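Local coordinates for autoinducer 2-binding protein LsrB (Clostridium saccharobutylicum DSM 13864, PDB 6DSP) that binds the quorum-sensing signal autoinducer-2, in its (2R,4S)-2-methyl-2,3,3,4-tetrahydroxytetrahydrofuran form, in the cleft of a periplasmic-type solute-binding fold, at residues A[25-30]-A[65-70]; A[33-38]-A[108-113]. All coordinates share one frame; numbering follows the deposited sequence.

From the N terminus, strand 23-27 runs to the ligand cleft, and its end and the loop after it supply 25-30 to contact 1; helix 34-50 follows, and its N-cap and first turn give 33-38 to contact 2. After strand 53-56 the chain enters helix 64-76, where 65-70 closes the first loop against 25-30. It then passes strand 81-84 and helix 89-101 before strand 105-109 brings 108-113 back onto 33-38. The two loops therefore cross, their segments alternating. Contact 1 fastens a flanking helix to the large sheet, contact 2 a helix N terminus to a strand end of that sheet. They meet where Phe26 packs on Trp109 and Pro28 on Phe36, and both touch the ligand.

Contact 1: A[25-30]-A[65-70]; sequences TFIPKL and ASQVSV. With PAV ((2R,4S)-2-methyl-2,3,3,4-tetrahydroxytetrahydrofuran), chain C.
In the N-terminal lobe of the periplasmic binding protein fold, helix 64-76, the crossover from strand 53-56 to strand 81-84, packs on the end of strand 23-27 and the loop after it through Ile27, Pro28, Gln67 and Val70. The polar tie is one bond from the Gln67 amide to the loop backbone: NE2 of Gln67 donates to O of Pro28 at 3.0 Å, with an N-H...O angle of 139°. The oxygen lies almost in the plane of the Gln67 amide, whereas NE2 stands well above the plane of the Pro28 carbonyl. Beyond CG the glutamine chain is extended (chi2 -167°), which carries its amide from the helix to the loop, with NE2 of Gln67 3.6 Å from CA of Lys29. The same amide bonds to the loop after the neighbouring strand 81-84, giving NE2 also to Ser85 O and taking Val87 N on OE1, so a single side chain bridges two loops at the C-terminal edge of the parallel strands. Deeper along the strand the contact is apolar: Ile27 and Val70 lie alongside each other, running opposite ways, CD1 of Ile27 coming 3.7 Å from CG1 of Val70. On the ligand side, CB of Lys29 leaves the backbone away from the helix, and the extended chain lets NZ of Lys29 donate a hydrogen bond to O4 of autoinducer-2 at 2.8 Å; Asp167 forms a salt bridge with that ammonium.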
ATOM      1  N   THR A  25       0.958   7.890 -17.682  1.00 12.64           N
ATOM      2  CA  THR A  25      -0.331   7.320 -17.284  1.00 11.72           C
ATOM      3  C   THR A  25      -0.158   6.721 -15.890  1.00 11.71           C
ATOM      4  O   THR A  25       0.696   5.842 -15.683  1.00 12.93           O
ATOM      5  CB  THR A  25      -0.804   6.257 -18.277  1.00 12.52           C
ATOM      6  OG1 THR A  25      -0.849   6.820 -19.598  1.00 14.56           O
ATOM      7  CG2 THR A  25      -2.172   5.731 -17.892  1.00 13.57           C
ATOM      8  N   PHE A  26      -0.898   7.255 -14.931  1.00 11.42           N
ATOM      9  CA  PHE A  26      -0.775   6.878 -13.527  1.00 11.39           C
ATOM     10  C   PHE A  26      -1.943   5.955 -13.214  1.00 11.23           C
ATOM     11  O   PHE A  26      -3.109   6.381 -13.269  1.00 12.34           O
ATOM     12  CB  PHE A  26      -0.797   8.151 -12.672  1.00 12.77           C
ATOM     13  CG  PHE A  26      -0.599   7.932 -11.184  1.00 12.18           C
ATOM     14  CD1 PHE A  26       0.458   7.163 -10.709  1.00 12.27           C
ATOM     15  CD2 PHE A  26      -1.404   8.572 -10.258  1.00 13.46           C
ATOM     16  CE1 PHE A  26       0.695   7.060  -9.327  1.00 13.09           C
ATOM     17  CE2 PHE A  26      -1.178   8.442  -8.892  1.00 13.93           C
ATOM     18  CZ  PHE A  26      -0.143   7.662  -8.429  1.00 13.12           C
ATOM     19  N   ILE A  27      -1.637   4.707 -12.893  1.00 11.17           N
ATOM     20  CA  ILE A  27      -2.652   3.662 -12.769  1.00 11.31           C
ATOM     21  C   ILE A  27      -2.714   3.184 -11.319  1.00 11.00           C
ATOM     22  O   ILE A  27      -1.715   2.669 -10.791  1.00 11.90           O
ATOM     23  CB  ILE A  27      -2.386   2.474 -13.710  1.00 11.62           C
ATOM     24  CG1 ILE A  27      -2.251   2.963 -15.162  1.00 11.90           C
ATOM     25  CG2 ILE A  27      -3.506   1.427 -13.546  1.00 12.11           C
ATOM     26  CD1 ILE A  27      -1.867   1.878 -16.158  1.00 12.51           C
ATOM     27  N   PRO A  28      -3.863   3.322 -10.651  1.00 10.84           N
ATOM     28  CA  PRO A  28      -4.024   2.855  -9.282  1.00 10.77           C
ATOM     29  C   PRO A  28      -4.523   1.412  -9.278  1.00 10.61           C
ATOM     30  O   PRO A  28      -4.901   0.862 -10.313  1.00 11.26           O
ATOM     31  CB  PRO A  28      -5.146   3.766  -8.775  1.00 10.98           C
ATOM     32  CG  PRO A  28      -6.058   3.909  -9.994  1.00 10.94           C
ATOM     33  CD  PRO A  28      -5.086   4.015 -11.145  1.00 10.63           C
ATOM     34  N   LYS A  29      -4.525   0.801  -8.087  1.00 10.63           N
ATOM     35  CA  LYS A  29      -5.166  -0.512  -7.987  1.00 11.21           C
ATOM     36  C   LYS A  29      -6.655  -0.425  -8.293  1.00 11.42           C
ATOM     37  O   LYS A  29      -7.227  -1.371  -8.856  1.00 12.59           O
ATOM     38  CB  LYS A  29      -4.962  -1.115  -6.595  1.00 10.35           C
ATOM     39  CG  LYS A  29      -3.579  -1.584  -6.308  1.00 10.48           C
ATOM     40  CD  LYS A  29      -3.518  -2.257  -4.917  1.00 10.49           C
ATOM     41  CE  LYS A  29      -2.130  -2.700  -4.516  1.00 10.45           C
ATOM     42  NZ  LYS A  29      -2.173  -3.183  -3.099  1.00 11.43           N
ATOM     43  N   LEU A  30      -7.295   0.677  -7.912  1.00 10.56           N
ATOM     44  CA  LEU A  30      -8.656   1.016  -8.293  1.00 11.37           C
ATOM     45  C   LEU A  30      -8.844   2.499  -8.037  1.00 11.63           C
ATOM     46  O   LEU A  30      -8.132   3.093  -7.208  1.00 12.58           O
ATOM     47  CB  LEU A  30      -9.695   0.214  -7.489  1.00 12.20           C
ATOM     48  CG  LEU A  30      -9.920   0.530  -6.001  1.00 12.69           C
ATOM     49  CD1 LEU A  30     -11.103  -0.277  -5.469  1.00 13.41           C
ATOM     50  CD2 LEU A  30      -8.667   0.229  -5.169  1.00 13.28           C
ATOM     51  N   ALA A  65      -7.410  -8.060 -14.814  1.00 11.33           N
ATOM     52  CA  ALA A  65      -7.921  -7.934 -16.181  1.00 11.67           C
ATOM     53  C   ALA A  65      -8.259  -6.473 -16.498  1.00 10.95           C
ATOM     54  O   ALA A  65      -7.987  -5.985 -17.608  1.00 11.79           O
ATOM     55  CB  ALA A  65      -9.140  -8.836 -16.370  1.00 12.47           C
ATOM     56  N   SER A  66      -8.846  -5.755 -15.548  1.00 11.12           N
ATOM     57  CA  SER A  66      -9.110  -4.350 -15.788  1.00 11.51           C
ATOM     58  C   SER A  66      -7.822  -3.580 -15.968  1.00 11.17           C
ATOM     59  O   SER A  66      -7.731  -2.709 -16.844  1.00 11.93           O
ATOM     60  CB  SER A  66      -9.876  -3.745 -14.655  1.00 14.47           C
ATOM     61  OG  SER A  66     -10.057  -2.385 -14.928  1.00 20.29           O
ATOM     62  N   GLN A  67      -6.806  -3.865 -15.139  1.00 10.90           N
ATOM     63  CA  GLN A  67      -5.549  -3.121 -15.275  1.00 11.20           C
ATOM     64  C   GLN A  67      -4.887  -3.398 -16.620  1.00 10.67           C
ATOM     65  O   GLN A  67      -4.344  -2.468 -17.241  1.00 11.43           O
ATOM     66  CB  GLN A  67      -4.578  -3.410 -14.128  1.00 11.65           C
ATOM     67  CG  GLN A  67      -5.100  -2.915 -12.790  1.00 11.59           C
ATOM     68  CD  GLN A  67      -4.001  -2.925 -11.745  1.00 11.63           C
ATOM     69  OE1 GLN A  67      -3.290  -3.936 -11.584  1.00 12.76           O
ATOM     70  NE2 GLN A  67      -3.824  -1.823 -11.055  1.00 11.31           N
ATOM     71  N   VAL A  68      -4.968  -4.652 -17.123  1.00 10.74           N
ATOM     72  CA  VAL A  68      -4.444  -4.941 -18.453  1.00 10.97           C
ATOM     73  C   VAL A  68      -5.141  -4.060 -19.482  1.00 11.10           C
ATOM     74  O   VAL A  68      -4.492  -3.521 -20.385  1.00 11.71           O
ATOM     75  CB  VAL A  68      -4.622  -6.435 -18.780  1.00 11.30           C
ATOM     76  CG1 VAL A  68      -4.354  -6.693 -20.252  1.00 11.63           C
ATOM     77  CG2 VAL A  68      -3.685  -7.280 -17.917  1.00 12.14           C
ATOM     78  N   SER A  69      -6.475  -3.922 -19.371  1.00 12.28           N
ATOM     79  CA  SER A  69      -7.194  -3.106 -20.348  1.00 13.06           C
ATOM     80  C   SER A  69      -6.740  -1.659 -20.261  1.00 11.84           C
ATOM     81  O   SER A  69      -6.582  -0.991 -21.296  1.00 13.04           O
ATOM     82  CB  SER A  69      -8.701  -3.140 -20.108  1.00 16.01           C
ATOM     83  OG  SER A  69      -9.333  -2.243 -21.045  1.00 21.67           O
ATOM     84  N   VAL A  70      -6.539  -1.142 -19.044  1.00 11.60           N
ATOM     85  CA  VAL A  70      -6.086   0.238 -18.890  1.00 11.60           C
ATOM     86  C   VAL A  70      -4.694   0.417 -19.494  1.00 11.59           C
ATOM     87  O   VAL A  70      -4.430   1.402 -20.207  1.00 12.82           O
ATOM     88  CB  VAL A  70      -6.101   0.653 -17.403  1.00 12.15           C
ATOM     89  CG1 VAL A  70      -5.446   2.003 -17.206  1.00 13.03           C
ATOM     90  CG2 VAL A  70      -7.525   0.652 -16.833  1.00 13.25           C
TER
HETATM   91  O2  PAV C 401      -2.296  -0.710   2.399  1.00 16.29           O
HETATM   92  C2  PAV C 401      -2.520   0.053   1.195  1.00 12.17           C
HETATM   93  C1  PAV C 401      -2.661   1.567   1.467  1.00 16.09           C
HETATM   94  O5  PAV C 401      -3.940  -0.347   0.774  1.00 11.84           O
HETATM   95  C5  PAV C 401      -4.028  -0.136  -0.568  1.00 12.63           C
HETATM   96  C4  PAV C 401      -2.614   0.177  -1.089  1.00 13.53           C
HETATM   97  O4  PAV C 401      -2.352  -0.546  -2.288  1.00 12.39           O
HETATM   98  C3  PAV C 401      -1.747  -0.233   0.106  1.00 12.52           C
HETATM   99  O3  PAV C 401      -0.564   0.518   0.135  1.00 13.45           O
HETATM  100  O13 PAV C 401      -1.477  -1.616   0.058  1.00 12.53           O

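Contact 2: A[33-38]-A[108-113]; sequences NAFFES and TWDSDV. With PAV ((2R,4S)-2-methyl-2,3,3,4-tetrahydroxytetrahydrofuran), chain C.
Phe35 and Phe36, on the first turn of helix 34-50, meet Trp109 and Asp110 at the end of strand 105-109. The aromatic contacts come first. The Phe35 ring and the six-membered ring of Trp109 are almost parallel, planes at 2°, yet meet border to border without overlapping, with CE2 of Phe35 3.7 Å from CZ3 of Trp109. Phe36 is steeply inclined to the indole, at 79°, and CD1 of Phe36 comes 3.6 Å from CH2 of Trp109. CD2 of Phe35 in turn sits over the centre of the Phe36 ring, completing a three-ring cluster.

The carboxylate contacts follow. OD2 of Asp110 faces the edge of the Phe36 ring, 3.5 Å from CZ of Phe36. With CG anti to the backbone N (chi1 179°), Asp110 reaches the ligand, and each oxygen takes one ligand hydroxyl: O3 of the ligand donates to OD1 of Asp110 at 2.6 Å and O4 to OD2, also at 2.6 Å. Gln124 holds OD1 and Ser85 OG bonds to OD2, so second partners fix the carboxylate's rotation.

Over one face of Phe35 rests the ligand methyl, C1 lying 3.5 Å from CD1 of Phe35. Ahead of the rings, Asn33 occupies the N-cap position, its OD1 accepting from N of Phe35. An aromatic face against the ligand's methyl, a ring edge at O4 and hydroxyls held by the carboxylates of Asp110 and Asp167 recall sugar-binding sites of periplasmic binding proteins, consistent with the family; here the ligand is autoinducer-2.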
ATOM      1  N   ASN A  33     -11.045   4.891  -4.197  1.00 15.80           N
ATOM      2  CA  ASN A  33     -10.565   4.611  -2.857  1.00 15.05           C
ATOM      3  C   ASN A  33      -9.667   5.768  -2.446  1.00 13.94           C
ATOM      4  O   ASN A  33      -8.874   6.261  -3.256  1.00 13.68           O
ATOM      5  CB  ASN A  33      -9.752   3.319  -2.926  1.00 16.44           C
ATOM      6  CG  ASN A  33      -9.120   2.926  -1.601  1.00 17.58           C
ATOM      7  OD1 ASN A  33      -8.052   3.417  -1.223  1.00 16.14           O
ATOM      8  ND2 ASN A  33      -9.745   1.975  -0.921  1.00 20.90           N
ATOM      9  N   ALA A  34      -9.799   6.195  -1.196  1.00 14.24           N
ATOM     10  CA  ALA A  34      -9.169   7.429  -0.756  1.00 13.85           C
ATOM     11  C   ALA A  34      -7.647   7.410  -0.920  1.00 13.11           C
ATOM     12  O   ALA A  34      -7.044   8.440  -1.222  1.00 14.14           O
ATOM     13  CB  ALA A  34      -9.547   7.715   0.693  1.00 14.51           C
ATOM     14  N   PHE A  35      -6.999   6.260  -0.703  1.00 11.97           N
ATOM     15  CA  PHE A  35      -5.545   6.183  -0.846  1.00 11.85           C
ATOM     16  C   PHE A  35      -5.135   6.603  -2.248  1.00 12.28           C
ATOM     17  O   PHE A  35      -4.180   7.385  -2.435  1.00 12.90           O
ATOM     18  CB  PHE A  35      -5.090   4.748  -0.585  1.00 12.67           C
ATOM     19  CG  PHE A  35      -3.614   4.533  -0.758  1.00 11.42           C
ATOM     20  CD1 PHE A  35      -2.696   4.825   0.259  1.00 12.02           C
ATOM     21  CD2 PHE A  35      -3.133   4.094  -1.978  1.00 11.16           C
ATOM     22  CE1 PHE A  35      -1.328   4.626   0.079  1.00 12.34           C
ATOM     23  CE2 PHE A  35      -1.767   3.884  -2.178  1.00 12.35           C
ATOM     24  CZ  PHE A  35      -0.865   4.174  -1.147  1.00 12.07           C
ATOM     25  N   PHE A  36      -5.834   6.076  -3.251  1.00 12.27           N
ATOM     26  CA  PHE A  36      -5.469   6.310  -4.642  1.00 12.15           C
ATOM     27  C   PHE A  36      -5.889   7.686  -5.102  1.00 12.63           C
ATOM     28  O   PHE A  36      -5.161   8.337  -5.862  1.00 13.25           O
ATOM     29  CB  PHE A  36      -6.039   5.181  -5.501  1.00 12.07           C
ATOM     30  CG  PHE A  36      -5.380   3.880  -5.169  1.00 11.80           C
ATOM     31  CD1 PHE A  36      -4.071   3.644  -5.587  1.00 12.19           C
ATOM     32  CD2 PHE A  36      -5.979   2.927  -4.368  1.00 13.26           C
ATOM     33  CE1 PHE A  36      -3.385   2.498  -5.217  1.00 12.76           C
ATOM     34  CE2 PHE A  36      -5.270   1.761  -4.010  1.00 13.35           C
ATOM     35  CZ  PHE A  36      -3.979   1.557  -4.466  1.00 13.40           C
ATOM     36  N   GLU A  37      -7.031   8.171  -4.619  1.00 12.31           N
ATOM     37  CA  GLU A  37      -7.430   9.527  -4.964  1.00 13.71           C
ATOM     38  C   GLU A  37      -6.461  10.539  -4.387  1.00 14.07           C
ATOM     39  O   GLU A  37      -6.098  11.511  -5.055  1.00 14.43           O
ATOM     40  CB  GLU A  37      -8.858   9.775  -4.494  1.00 14.70           C
ATOM     41  CG  GLU A  37      -9.868   8.885  -5.236  1.00 15.88           C
ATOM     42  CD  GLU A  37      -9.859   9.082  -6.771  1.00 17.45           C
ATOM     43  OE1 GLU A  37      -9.812  10.250  -7.259  1.00 18.82           O
ATOM     44  OE2 GLU A  37      -9.893   8.045  -7.500  1.00 18.12           O
ATOM     45  N   SER A  38      -6.016  10.334  -3.136  1.00 14.09           N
ATOM     46  CA  SER A  38      -5.044  11.244  -2.536  1.00 14.39           C
ATOM     47  C   SER A  38      -3.688  11.146  -3.224  1.00 14.04           C
ATOM     48  O   SER A  38      -3.000  12.165  -3.414  1.00 14.59           O
ATOM     49  CB  SER A  38      -4.942  10.965  -1.046  1.00 16.04           C
ATOM     50  OG  SER A  38      -6.061  11.520  -0.369  1.00 18.14           O
ATOM     51  N   THR A 108       6.691   1.402 -11.456  1.00 11.95           N
ATOM     52  CA  THR A 108       5.654   1.010 -10.515  1.00 11.80           C
ATOM     53  C   THR A 108       5.704   1.885  -9.267  1.00 11.17           C
ATOM     54  O   THR A 108       6.698   2.557  -8.987  1.00 11.39           O
ATOM     55  CB  THR A 108       5.759  -0.470 -10.129  1.00 11.45           C
ATOM     56  OG1 THR A 108       7.126  -0.735  -9.796  1.00 11.89           O
ATOM     57  CG2 THR A 108       5.346  -1.365 -11.302  1.00 12.27           C
ATOM     58  N   TRP A 109       4.624   1.843  -8.494  1.00 11.23           N
ATOM     59  CA  TRP A 109       4.587   2.457  -7.179  1.00 11.22           C
ATOM     60  C   TRP A 109       3.643   1.623  -6.340  1.00 10.79           C
ATOM     61  O   TRP A 109       2.747   0.969  -6.894  1.00 10.97           O
ATOM     62  CB  TRP A 109       4.113   3.925  -7.298  1.00 11.53           C
ATOM     63  CG  TRP A 109       2.640   4.059  -7.631  1.00 11.48           C
ATOM     64  CD1 TRP A 109       2.020   3.703  -8.815  1.00 11.65           C
ATOM     65  CD2 TRP A 109       1.603   4.488  -6.754  1.00 11.28           C
ATOM     66  NE1 TRP A 109       0.644   3.910  -8.707  1.00 12.04           N
ATOM     67  CE2 TRP A 109       0.362   4.371  -7.446  1.00 11.38           C
ATOM     68  CE3 TRP A 109       1.594   4.956  -5.439  1.00 11.72           C
ATOM     69  CZ2 TRP A 109      -0.861   4.716  -6.860  1.00 12.10           C
ATOM     70  CZ3 TRP A 109       0.365   5.308  -4.857  1.00 12.82           C
ATOM     71  CH2 TRP A 109      -0.843   5.200  -5.585  1.00 12.93           C
ATOM     72  N   ASP A 110       3.823   1.669  -5.011  1.00 11.09           N
ATOM     73  CA  ASP A 110       2.878   1.082  -4.051  1.00 10.90           C
ATOM     74  C   ASP A 110       2.945  -0.443  -4.023  1.00 11.41           C
ATOM     75  O   ASP A 110       3.422  -1.015  -3.037  1.00 12.62           O
ATOM     76  CB  ASP A 110       1.464   1.632  -4.288  1.00 10.55           C
ATOM     77  CG  ASP A 110       0.440   1.042  -3.349  1.00 11.03           C
ATOM     78  OD1 ASP A 110       0.728   1.003  -2.126  1.00 11.76           O
ATOM     79  OD2 ASP A 110      -0.679   0.684  -3.821  1.00 11.66           O
ATOM     80  N   SER A 111       2.531  -1.117  -5.093  1.00 11.07           N
ATOM     81  CA  SER A 111       2.608  -2.575  -5.177  1.00 10.79           C
ATOM     82  C   SER A 111       3.296  -2.974  -6.476  1.00 11.08           C
ATOM     83  O   SER A 111       2.812  -2.652  -7.576  1.00 11.51           O
ATOM     84  CB  SER A 111       1.225  -3.221  -5.083  1.00 11.30           C
ATOM     85  OG  SER A 111       1.438  -4.625  -5.017  1.00 12.97           O
ATOM     86  N   ASP A 112       4.418  -3.664  -6.343  1.00 11.00           N
ATOM     87  CA  ASP A 112       5.346  -3.896  -7.436  1.00 11.16           C
ATOM     88  C   ASP A 112       4.882  -5.049  -8.335  1.00 11.77           C
ATOM     89  O   ASP A 112       3.893  -5.750  -8.055  1.00 12.35           O
ATOM     90  CB  ASP A 112       6.723  -4.236  -6.845  1.00 11.41           C
ATOM     91  CG  ASP A 112       7.891  -3.798  -7.730  1.00 12.12           C
ATOM     92  OD1 ASP A 112       7.711  -3.343  -8.894  1.00 11.78           O
ATOM     93  OD2 ASP A 112       9.024  -3.924  -7.236  1.00 13.62           O
ATOM     94  N   VAL A 113       5.596  -5.189  -9.456  1.00 11.91           N
ATOM     95  CA  VAL A 113       5.432  -6.326 -10.358  1.00 11.85           C
ATOM     96  C   VAL A 113       6.770  -7.063 -10.455  1.00 12.32           C
ATOM     97  O   VAL A 113       7.735  -6.704  -9.765  1.00 13.57           O
ATOM     98  CB  VAL A 113       4.946  -5.875 -11.757  1.00 11.94           C
ATOM     99  CG1 VAL A 113       3.644  -5.146 -11.625  1.00 13.13           C
ATOM    100  CG2 VAL A 113       6.007  -4.978 -12.413  1.00 12.95           C
TER
HETATM  101  O2  PAV C 401      -2.296  -0.710   2.399  1.00 16.29           O
HETATM  102  C2  PAV C 401      -2.520   0.053   1.195  1.00 12.17           C
HETATM  103  C1  PAV C 401      -2.661   1.567   1.467  1.00 16.09           C
HETATM  104  O5  PAV C 401      -3.940  -0.347   0.774  1.00 11.84           O
HETATM  105  C5  PAV C 401      -4.028  -0.136  -0.568  1.00 12.63           C
HETATM  106  C4  PAV C 401      -2.614   0.177  -1.089  1.00 13.53           C
HETATM  107  O4  PAV C 401      -2.352  -0.546  -2.288  1.00 12.39           O
HETATM  108  C3  PAV C 401      -1.747  -0.233   0.106  1.00 12.52           C
HETATM  109  O3  PAV C 401      -0.564   0.518   0.135  1.00 13.45           O
HETATM  110  O13 PAV C 401      -1.477  -1.616   0.058  1.00 12.53           O